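Local coordinates for protein ABC-type amino acid transport system, permease component (Caldanaerobacter subterraneus subsp. tengcongensis MB4, PDB 4YMU) that probably moves amino acids across the cell membrane as the permease subunit of an ABC transporter, and binds arginine, at residues D176-Q179 with S180-R184. Residues are numbered along the deposited sequence; the frame is centred on the assembly and turned at random.
Sequences DIIQ and SVTYR
The flat carbonyl of Ile178 has a donor on each face: the hydroxyl of Thr182 on one and the backbone N of Val181 on the other. Thr182 OG1 hydrogen-bonds to Ile178 O at 3.0 Å. Val181 N also donates to Ile178 O at 3.0 Å. Each donor stands well out of the carbonyl plane, on its own side. The carbonyl of Gln179 takes Thr182 N from above its plane as well, with Thr182 N to Gln179 O at 3.0 Å. These two backbone bonds span three residues, whereas Ser180 N donates to Asp176 O across the four residues of an ordinary alpha-helical turn. Bonds spanning three and four residues are mixed here: Tyr183 N also donates to Gln179 O. Tyr183 then leaves the helix with a positive phi of 66°.

Thr182 links the last turn to the exit. Its OG1 lies between the backbone N and the carbonyl carbon (chi1 63°), where it gives its bond to Ile178 O. Arg184 N in turn donates to Thr182 OG1 at 3.1 Å. The second bond makes an ST turn. A valine here would probably leave Arg184 N without this acceptor and Ile178 O with one donor fewer. Thr182 and Ile178 point the same way, side by side, with Thr182 CG2 4.1 Å from Ile178 CG2. The Gln179 chain bends at chi2 (90°), and Gln179 OE1 lies 3.4 Å from Tyr183 CA.

This is the C-terminal end of helix 174-182. Ile178 packs on Leu14 and Phe15 of helix 12-44 and on Pro188 of helix 186-214. Asp176 OD1 hydrogen-bonds to Tyr185 OH, tying the helix to the turn before helix 186-214. Arg184 packs on Gln80 of the second subunit.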
ATOM      1  N   ASP C 176      32.665 -23.797  19.050  1.00100.25           N
ATOM      2  CA  ASP C 176      33.697 -24.768  18.737  1.00 98.22           C
ATOM      3  C   ASP C 176      34.775 -24.660  19.801  1.00107.95           C
ATOM      4  O   ASP C 176      35.038 -25.631  20.526  1.00120.00           O
ATOM      5  CB  ASP C 176      34.271 -24.580  17.331  1.00 88.50           C
ATOM      6  CG  ASP C 176      33.318 -25.066  16.234  1.00104.30           C
ATOM      7  OD1 ASP C 176      32.551 -26.044  16.456  1.00103.05           O
ATOM      8  OD2 ASP C 176      33.363 -24.483  15.128  1.00112.75           O
ATOM      9  N   ILE C 177      35.350 -23.464  19.924  1.00 99.75           N
ATOM     10  CA  ILE C 177      36.414 -23.204  20.883  1.00 93.40           C
ATOM     11  C   ILE C 177      36.088 -23.802  22.256  1.00 93.83           C
ATOM     12  O   ILE C 177      36.791 -24.702  22.741  1.00 95.51           O
ATOM     13  CB  ILE C 177      36.663 -21.696  20.983  1.00 93.30           C
ATOM     14  CG1 ILE C 177      37.146 -21.170  19.628  1.00 93.94           C
ATOM     15  CG2 ILE C 177      37.655 -21.373  22.083  1.00 96.87           C
ATOM     16  CD1 ILE C 177      37.489 -19.688  19.608  1.00 95.17           C
ATOM     17  N   ILE C 178      34.983 -23.351  22.838  1.00 90.43           N
ATOM     18  CA  ILE C 178      34.526 -23.825  24.139  1.00 86.56           C
ATOM     19  C   ILE C 178      34.385 -25.342  24.203  1.00 92.46           C
ATOM     20  O   ILE C 178      34.834 -25.964  25.176  1.00 89.60           O
ATOM     21  CB  ILE C 178      33.190 -23.150  24.530  1.00 85.29           C
ATOM     22  CG1 ILE C 178      33.406 -21.650  24.738  1.00 90.92           C
ATOM     23  CG2 ILE C 178      32.612 -23.758  25.788  1.00 81.70           C
ATOM     24  CD1 ILE C 178      32.151 -20.837  24.624  1.00 83.47           C
ATOM     25  N   GLN C 179      33.795 -25.955  23.176  1.00 93.37           N
ATOM     26  CA  GLN C 179      33.541 -27.393  23.263  1.00 93.27           C
ATOM     27  C   GLN C 179      34.875 -28.133  23.260  1.00101.26           C
ATOM     28  O   GLN C 179      35.018 -29.193  23.891  1.00 98.75           O
ATOM     29  CB  GLN C 179      32.629 -27.902  22.136  1.00 77.36           C
ATOM     30  CG  GLN C 179      33.371 -28.431  20.910  1.00 91.73           C
ATOM     31  CD  GLN C 179      33.704 -29.938  20.972  1.00 89.71           C
ATOM     32  OE1 GLN C 179      33.086 -30.709  21.701  1.00 91.69           O
ATOM     33  NE2 GLN C 179      34.673 -30.346  20.178  1.00 80.40           N
ATOM     34  N   SER C 180      35.875 -27.537  22.613  1.00 95.55           N
ATOM     35  CA  SER C 180      37.153 -28.207  22.521  1.00 98.20           C
ATOM     36  C   SER C 180      37.713 -28.452  23.922  1.00 97.75           C
ATOM     37  O   SER C 180      38.482 -29.383  24.129  1.00103.21           O
ATOM     38  CB  SER C 180      38.131 -27.385  21.684  1.00 97.08           C
ATOM     39  OG  SER C 180      38.572 -26.249  22.398  1.00100.87           O
ATOM     40  N   VAL C 181      37.236 -27.680  24.896  1.00 96.46           N
ATOM     41  CA  VAL C 181      37.758 -27.753  26.250  1.00 94.82           C
ATOM     42  C   VAL C 181      36.716 -28.301  27.208  1.00101.01           C
ATOM     43  O   VAL C 181      37.030 -28.634  28.355  1.00107.69           O
ATOM     44  CB  VAL C 181      38.211 -26.348  26.710  1.00 96.08           C
ATOM     45  CG1 VAL C 181      38.885 -26.397  28.069  1.00102.84           C
ATOM     46  CG2 VAL C 181      39.142 -25.748  25.679  1.00 90.33           C
ATOM     47  N   THR C 182      35.486 -28.467  26.731  1.00 90.24           N
ATOM     48  CA  THR C 182      34.416 -28.907  27.629  1.00 81.31           C
ATOM     49  C   THR C 182      33.694 -30.124  27.080  1.00 86.27           C
ATOM     50  O   THR C 182      33.015 -30.849  27.824  1.00 90.34           O
ATOM     51  CB  THR C 182      33.365 -27.775  27.892  1.00 99.16           C
ATOM     52  OG1 THR C 182      32.699 -27.413  26.668  1.00 94.18           O
ATOM     53  CG2 THR C 182      34.030 -26.548  28.499  1.00 89.74           C
ATOM     54  N   TYR C 183      33.864 -30.348  25.779  1.00 88.71           N
ATOM     55  CA  TYR C 183      33.137 -31.386  25.039  1.00 95.00           C
ATOM     56  C   TYR C 183      31.632 -31.080  24.978  1.00100.32           C
ATOM     57  O   TYR C 183      30.827 -31.921  24.567  1.00101.04           O
ATOM     58  CB  TYR C 183      33.428 -32.790  25.603  1.00 89.71           C
ATOM     59  CG  TYR C 183      34.915 -33.088  25.720  1.00 95.36           C
ATOM     60  CD1 TYR C 183      35.624 -33.635  24.661  1.00 98.58           C
ATOM     61  CD2 TYR C 183      35.616 -32.782  26.882  1.00 98.25           C
ATOM     62  CE1 TYR C 183      36.980 -33.891  24.767  1.00107.29           C
ATOM     63  CE2 TYR C 183      36.963 -33.030  26.997  1.00103.80           C
ATOM     64  CZ  TYR C 183      37.650 -33.586  25.941  1.00109.93           C
ATOM     65  OH  TYR C 183      39.010 -33.838  26.064  1.00109.09           O
ATOM     66  N   ARG C 184      31.275 -29.843  25.329  1.00 99.62           N
ATOM     67  CA  ARG C 184      29.882 -29.404  25.337  1.00 97.50           C
ATOM     68  C   ARG C 184      29.594 -28.432  24.195  1.00 94.65           C
ATOM     69  O   ARG C 184      30.221 -27.377  24.089  1.00 96.71           O
ATOM     70  CB  ARG C 184      29.531 -28.743  26.674  1.00 93.20           C
ATOM     71  CG  ARG C 184      29.558 -29.684  27.862  1.00 83.96           C
ATOM     72  CD  ARG C 184      29.148 -28.991  29.153  1.00 87.31           C
ATOM     73  NE  ARG C 184      29.001 -29.946  30.250  1.00 93.98           N
ATOM     74  CZ  ARG C 184      27.979 -30.788  30.383  1.00102.85           C
ATOM     75  NH1 ARG C 184      27.009 -30.810  29.482  1.00108.38           N
ATOM     76  NH2 ARG C 184      27.933 -31.624  31.410  1.00105.78           N
TER